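Local coordinates for transcriptional regulator, TetR family (Vibrio parahaemolyticus, PDB 3HE0), which probably binds promoter DNA as a dimeric transcriptional regulator of the TetR family, through an N-terminal helix-turn-helix domain, at residues S27-N39 with Y49-R63. Numbering follows the deposited sequence.
Sequences SGFQGLSMQKLAN and YRYFSDKEHLLEEVR. With SO4 (sulfate ion), chain D.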
loop_
_atom_site.group_PDB
_atom_site.type_symbol
_atom_site.label_atom_id
_atom_site.label_comp_id
_atom_site.label_asym_id
_atom_site.label_seq_id
_atom_site.Cartn_x
_atom_site.Cartn_y
_atom_site.Cartn_z
ATOM N N SER A 27 -8.484 -2.772 -15.385
ATOM C CA SER A 27 -7.549 -2.025 -16.228
ATOM C C SER A 27 -7.455 -0.518 -15.882
ATOM O O SER A 27 -7.114 0.308 -16.732
ATOM C CB SER A 27 -7.874 -2.280 -17.713
ATOM O OG SER A 27 -9.259 -2.542 -17.916
ATOM N N GLY A 28 -7.745 -0.178 -14.624
ATOM C CA GLY A 28 -7.478 1.168 -14.075
ATOM C C GLY A 28 -8.347 2.365 -14.478
ATOM O O GLY A 28 -9.105 2.315 -15.464
ATOM N N PHE A 29 -8.187 3.450 -13.708
ATOM C CA PHE A 29 -8.919 4.723 -13.894
ATOM C C PHE A 29 -8.784 5.353 -15.294
ATOM O O PHE A 29 -9.795 5.629 -15.954
ATOM C CB PHE A 29 -8.493 5.750 -12.824
ATOM C CG PHE A 29 -8.997 5.435 -11.434
ATOM C CD1 PHE A 29 -10.233 5.918 -10.995
ATOM C CD2 PHE A 29 -8.248 4.670 -10.557
ATOM C CE1 PHE A 29 -10.708 5.624 -9.713
ATOM C CE2 PHE A 29 -8.728 4.379 -9.266
ATOM C CZ PHE A 29 -9.956 4.854 -8.855
ATOM N N GLN A 30 -7.552 5.575 -15.746
ATOM C CA GLN A 30 -7.304 6.261 -17.038
ATOM C C GLN A 30 -7.826 5.482 -18.264
ATOM O O GLN A 30 -8.141 6.066 -19.310
ATOM C CB GLN A 30 -5.797 6.536 -17.229
ATOM C CG GLN A 30 -5.182 7.528 -16.242
ATOM C CD GLN A 30 -3.664 7.615 -16.375
ATOM O OE1 GLN A 30 -3.138 7.962 -17.434
ATOM N NE2 GLN A 30 -2.958 7.298 -15.296
ATOM N N GLY A 31 -7.892 4.159 -18.130
ATOM C CA GLY A 31 -8.337 3.304 -19.218
ATOM C C GLY A 31 -9.817 3.405 -19.525
ATOM O O GLY A 31 -10.227 3.100 -20.640
ATOM N N LEU A 32 -10.609 3.869 -18.559
ATOM C CA LEU A 32 -12.051 3.747 -18.624
ATOM C C LEU A 32 -12.658 4.460 -19.821
ATOM O O LEU A 32 -12.395 5.635 -20.076
ATOM C CB LEU A 32 -12.683 4.255 -17.329
ATOM C CG LEU A 32 -14.188 4.011 -17.173
ATOM C CD1 LEU A 32 -14.484 2.589 -16.778
ATOM C CD2 LEU A 32 -14.734 4.929 -16.143
ATOM N N SER A 33 -13.477 3.710 -20.553
ATOM C CA SER A 33 -14.229 4.204 -21.705
ATOM C C SER A 33 -15.704 4.271 -21.372
ATOM O O SER A 33 -16.270 3.286 -20.910
ATOM C CB SER A 33 -14.081 3.241 -22.880
ATOM O OG SER A 33 -15.254 3.280 -23.677
HETATM N N MSE A 34 -16.346 5.394 -21.663
HETATM C CA MSE A 34 -17.775 5.490 -21.413
HETATM C C MSE A 34 -18.555 4.455 -22.240
HETATM O O MSE A 34 -19.608 3.961 -21.815
HETATM C CB MSE A 34 -18.274 6.905 -21.683
HETATM C CG MSE A 34 -17.718 7.962 -20.718
HETATM SE SE MSE A 34 -18.052 7.650 -18.807
HETATM C CE MSE A 34 -19.322 9.070 -18.353
ATOM N N GLN A 35 -18.016 4.102 -23.404
ATOM C CA GLN A 35 -18.673 3.144 -24.303
ATOM C C GLN A 35 -18.649 1.714 -23.764
ATOM O O GLN A 35 -19.679 1.033 -23.723
ATOM C CB GLN A 35 -18.029 3.183 -25.696
ATOM C CG GLN A 35 -18.904 2.603 -26.806
ATOM C CD GLN A 35 -20.188 3.393 -27.016
ATOM O OE1 GLN A 35 -21.274 2.884 -26.756
ATOM N NE2 GLN A 35 -20.070 4.645 -27.470
ATOM N N LYS A 36 -17.472 1.255 -23.360
ATOM C CA LYS A 36 -17.340 -0.104 -22.822
ATOM C C LYS A 36 -18.110 -0.174 -21.510
ATOM O O LYS A 36 -18.714 -1.200 -21.205
ATOM C CB LYS A 36 -15.871 -0.501 -22.618
ATOM C CG LYS A 36 -15.521 -1.951 -23.079
ATOM C CD LYS A 36 -15.136 -2.915 -21.941
ATOM C CE LYS A 36 -14.658 -4.285 -22.502
ATOM N NZ LYS A 36 -14.268 -5.317 -21.469
ATOM N N LEU A 37 -18.107 0.932 -20.761
ATOM C CA LEU A 37 -18.859 1.009 -19.518
ATOM C C LEU A 37 -20.302 0.707 -19.831
ATOM O O LEU A 37 -20.903 -0.153 -19.204
ATOM C CB LEU A 37 -18.709 2.382 -18.848
ATOM C CG LEU A 37 -19.462 2.581 -17.523
ATOM C CD1 LEU A 37 -18.990 1.622 -16.434
ATOM C CD2 LEU A 37 -19.302 3.985 -17.052
ATOM N N ALA A 38 -20.849 1.391 -20.828
ATOM C CA ALA A 38 -22.261 1.242 -21.146
ATOM C C ALA A 38 -22.533 -0.189 -21.607
ATOM O O ALA A 38 -23.534 -0.795 -21.199
ATOM C CB ALA A 38 -22.706 2.273 -22.190
ATOM N N ASN A 39 -21.621 -0.715 -22.428
ATOM C CA ASN A 39 -21.658 -2.114 -22.882
ATOM C C ASN A 39 -21.651 -3.103 -21.703
ATOM O O ASN A 39 -22.495 -3.991 -21.631
ATOM C CB ASN A 39 -20.471 -2.438 -23.819
ATOM C CG ASN A 39 -20.565 -1.737 -25.182
ATOM O OD1 ASN A 39 -21.618 -1.269 -25.587
ATOM N ND2 ASN A 39 -19.447 -1.670 -25.888
ATOM N N TYR A 49 -25.188 9.319 -18.846
ATOM C CA TYR A 49 -25.251 10.762 -18.656
ATOM C C TYR A 49 -26.481 11.259 -17.912
ATOM O O TYR A 49 -26.545 12.431 -17.563
ATOM C CB TYR A 49 -25.056 11.475 -19.991
ATOM C CG TYR A 49 -23.644 11.220 -20.511
ATOM C CD1 TYR A 49 -22.567 11.883 -19.960
ATOM C CD2 TYR A 49 -23.400 10.309 -21.516
ATOM C CE1 TYR A 49 -21.280 11.670 -20.401
ATOM C CE2 TYR A 49 -22.109 10.089 -21.980
ATOM C CZ TYR A 49 -21.052 10.781 -21.413
ATOM O OH TYR A 49 -19.752 10.574 -21.830
ATOM N N ARG A 50 -27.431 10.381 -17.637
ATOM C CA ARG A 50 -28.546 10.718 -16.773
ATOM C C ARG A 50 -28.195 10.597 -15.303
ATOM O O ARG A 50 -29.001 10.986 -14.437
ATOM C CB ARG A 50 -29.728 9.833 -17.080
ATOM C CG ARG A 50 -30.162 9.960 -18.545
ATOM C CD ARG A 50 -31.619 9.757 -18.696
ATOM N NE ARG A 50 -31.902 8.354 -18.642
ATOM C CZ ARG A 50 -31.889 7.567 -19.702
ATOM N NH1 ARG A 50 -31.601 8.074 -20.901
ATOM N NH2 ARG A 50 -32.151 6.273 -19.550
ATOM N N TYR A 51 -27.007 10.065 -15.048
ATOM C CA TYR A 51 -26.519 9.822 -13.689
ATOM C C TYR A 51 -25.203 10.507 -13.410
ATOM O O TYR A 51 -25.010 10.910 -12.299
ATOM C CB TYR A 51 -26.361 8.321 -13.381
ATOM C CG TYR A 51 -27.651 7.603 -13.379
ATOM C CD1 TYR A 51 -28.449 7.552 -12.243
ATOM C CD2 TYR A 51 -28.113 7.000 -14.534
ATOM C CE1 TYR A 51 -29.690 6.882 -12.281
ATOM C CE2 TYR A 51 -29.319 6.380 -14.583
ATOM C CZ TYR A 51 -30.110 6.318 -13.464
ATOM O OH TYR A 51 -31.316 5.648 -13.579
ATOM N N PHE A 52 -24.306 10.623 -14.389
ATOM C CA PHE A 52 -22.988 11.229 -14.167
ATOM C C PHE A 52 -22.752 12.278 -15.223
ATOM O O PHE A 52 -23.043 12.027 -16.381
ATOM C CB PHE A 52 -21.910 10.143 -14.248
ATOM C CG PHE A 52 -22.157 9.020 -13.316
ATOM C CD1 PHE A 52 -21.837 9.149 -11.963
ATOM C CD2 PHE A 52 -22.792 7.882 -13.745
ATOM C CE1 PHE A 52 -22.102 8.118 -11.054
ATOM C CE2 PHE A 52 -23.073 6.850 -12.849
ATOM C CZ PHE A 52 -22.697 6.966 -11.497
ATOM N N SER A 53 -22.266 13.461 -14.859
ATOM C CA SER A 53 -22.095 14.515 -15.856
ATOM C C SER A 53 -20.992 14.198 -16.854
ATOM O O SER A 53 -21.131 14.503 -18.012
ATOM C CB SER A 53 -21.843 15.871 -15.210
ATOM O OG SER A 53 -21.004 15.753 -14.089
ATOM N N ASP A 54 -19.946 13.515 -16.428
ATOM C CA ASP A 54 -18.817 13.227 -17.286
ATOM C C ASP A 54 -17.922 12.176 -16.620
ATOM O O ASP A 54 -18.183 11.741 -15.475
ATOM C CB ASP A 54 -18.028 14.526 -17.536
ATOM C CG ASP A 54 -17.503 15.161 -16.252
ATOM O OD1 ASP A 54 -17.350 14.486 -15.240
ATOM O OD2 ASP A 54 -17.232 16.362 -16.243
ATOM N N LYS A 55 -16.863 11.776 -17.328
ATOM C CA LYS A 55 -16.001 10.688 -16.860
ATOM C C LYS A 55 -15.440 11.024 -15.506
ATOM O O LYS A 55 -15.419 10.187 -14.616
ATOM C CB LYS A 55 -14.862 10.429 -17.856
ATOM C CG LYS A 55 -13.995 9.179 -17.552
ATOM C CD LYS A 55 -13.187 8.736 -18.820
ATOM C CE LYS A 55 -11.654 8.799 -18.641
ATOM N NZ LYS A 55 -11.042 7.470 -18.202
ATOM N N GLU A 56 -15.019 12.272 -15.343
ATOM C CA GLU A 56 -14.339 12.705 -14.122
ATOM C C GLU A 56 -15.265 12.613 -12.924
ATOM O O GLU A 56 -14.873 12.144 -11.867
ATOM C CB GLU A 56 -13.832 14.141 -14.277
ATOM C CG GLU A 56 -12.927 14.340 -15.482
ATOM C CD GLU A 56 -13.642 14.843 -16.760
ATOM O OE1 GLU A 56 -14.489 14.108 -17.361
ATOM O OE2 GLU A 56 -13.311 15.998 -17.184
ATOM N N HIS A 57 -16.522 13.007 -13.098
ATOM C CA HIS A 57 -17.483 12.873 -11.987
ATOM C C HIS A 57 -17.771 11.436 -11.653
ATOM O O HIS A 57 -17.820 11.068 -10.488
ATOM C CB HIS A 57 -18.773 13.651 -12.263
ATOM C CG HIS A 57 -18.614 15.111 -12.054
ATOM N ND1 HIS A 57 -18.149 15.955 -13.041
ATOM C CD2 HIS A 57 -18.799 15.872 -10.955
ATOM C CE1 HIS A 57 -18.100 17.186 -12.568
ATOM N NE2 HIS A 57 -18.465 17.160 -11.298
ATOM N N LEU A 58 -17.901 10.616 -12.678
ATOM C CA LEU A 58 -18.028 9.165 -12.469
ATOM C C LEU A 58 -16.863 8.622 -11.640
ATOM O O LEU A 58 -17.080 7.890 -10.701
ATOM C CB LEU A 58 -18.116 8.422 -13.794
ATOM C CG LEU A 58 -18.138 6.900 -13.757
ATOM C CD1 LEU A 58 -19.349 6.358 -12.984
ATOM C CD2 LEU A 58 -18.148 6.444 -15.219
ATOM N N LEU A 59 -15.633 9.001 -11.976
ATOM C CA LEU A 59 -14.459 8.489 -11.228
ATOM C C LEU A 59 -14.534 8.844 -9.743
ATOM O O LEU A 59 -14.262 8.002 -8.879
ATOM C CB LEU A 59 -13.119 8.951 -11.870
ATOM C CG LEU A 59 -12.936 8.443 -13.325
ATOM C CD1 LEU A 59 -11.629 8.835 -14.014
ATOM C CD2 LEU A 59 -13.089 6.932 -13.392
ATOM N N GLU A 60 -14.944 10.065 -9.435
ATOM C CA GLU A 60 -15.045 10.487 -8.038
ATOM C C GLU A 60 -16.069 9.665 -7.286
ATOM O O GLU A 60 -15.884 9.350 -6.101
ATOM C CB GLU A 60 -15.408 11.976 -7.948
ATOM C CG GLU A 60 -15.459 12.517 -6.521
ATOM C CD GLU A 60 -14.105 12.369 -5.748
ATOM O OE1 GLU A 60 -12.996 12.333 -6.373
ATOM O OE2 GLU A 60 -14.171 12.264 -4.494
ATOM N N GLU A 61 -17.158 9.332 -7.974
ATOM C CA GLU A 61 -18.232 8.570 -7.363
ATOM C C GLU A 61 -17.753 7.161 -7.175
ATOM O O GLU A 61 -18.139 6.507 -6.224
ATOM C CB GLU A 61 -19.496 8.561 -8.240
ATOM C CG GLU A 61 -20.168 9.900 -8.359
ATOM C CD GLU A 61 -20.503 10.453 -6.986
ATOM O OE1 GLU A 61 -21.123 9.704 -6.191
ATOM O OE2 GLU A 61 -20.097 11.602 -6.669
ATOM N N VAL A 62 -16.929 6.678 -8.083
ATOM C CA VAL A 62 -16.324 5.365 -7.899
ATOM C C VAL A 62 -15.455 5.355 -6.611
ATOM O O VAL A 62 -15.647 4.522 -5.732
ATOM C CB VAL A 62 -15.534 4.913 -9.169
ATOM C CG1 VAL A 62 -14.530 3.821 -8.839
ATOM C CG2 VAL A 62 -16.511 4.433 -10.249
ATOM N N ARG A 63 -14.549 6.318 -6.480
ATOM C CA ARG A 63 -13.692 6.372 -5.266
ATOM C C ARG A 63 -14.543 6.367 -4.017
ATOM O O ARG A 63 -14.250 5.631 -3.068
ATOM C CB ARG A 63 -12.788 7.598 -5.241
ATOM C CG ARG A 63 -11.790 7.654 -6.390
ATOM C CD ARG A 63 -10.961 8.943 -6.359
ATOM N NE ARG A 63 -10.286 9.130 -7.647
ATOM C CZ ARG A 63 -10.667 9.979 -8.610
ATOM N NH1 ARG A 63 -11.710 10.813 -8.458
ATOM N NH2 ARG A 63 -9.975 10.010 -9.745
HETATM S S SO4 D . -4.630 4.227 -13.490
HETATM O O1 SO4 D . -5.209 5.557 -13.339
HETATM O O2 SO4 D . -5.349 3.524 -14.547
HETATM O O3 SO4 D . -4.716 3.525 -12.204
HETATM O O4 SO4 D . -3.243 4.349 -13.928
#
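Tyr49 brings its hydroxyl against Met34, a selenomethionine, with OH 3.5 Å from CG; the two side chains cross obliquely. Bent at chi2 (-57°) and chi3, Met34 carries its CE on to the backbone where helix 55-74 starts, 3.8 Å from Lys55 N. Asp54 is the N-cap: its OD1 accepts from His57 N, and a second bond, from His57 ND1 in the plane of the imidazole, ties the ring to the same oxygen. The chain of Lys55 leaves with CG anti to the backbone N (chi1 -173°), then curls at chi3 and chi4 to bring NZ into the turn between helices 13-27 and 34-41. There NZ donates to Leu32 O at 3.0 Å, in the carbonyl plane on a lone pair, and more weakly to Phe29 O and Gln30 O. In the TetR-type DNA-binding domain these contacts join helix 55-74 to the predicted helix-turn-helix, whose first helix is 34-41. Leu58 meets Leu37 tip to tip, CD2 to CD2 at a tight 3.3 Å, and its CD2 also lies 3.8 Å from Met34 SE. Leu59 CD2 touches Leu32 CD2 and reaches the edge of the Phe29 ring, 3.9 Å from CD1. Arg63 CG lies 4.0 Å from Phe29 CE1, the guanidinium plane turned only 12° from that of the ring, and NH1 bonds Glu60 OE1 in a salt bridge.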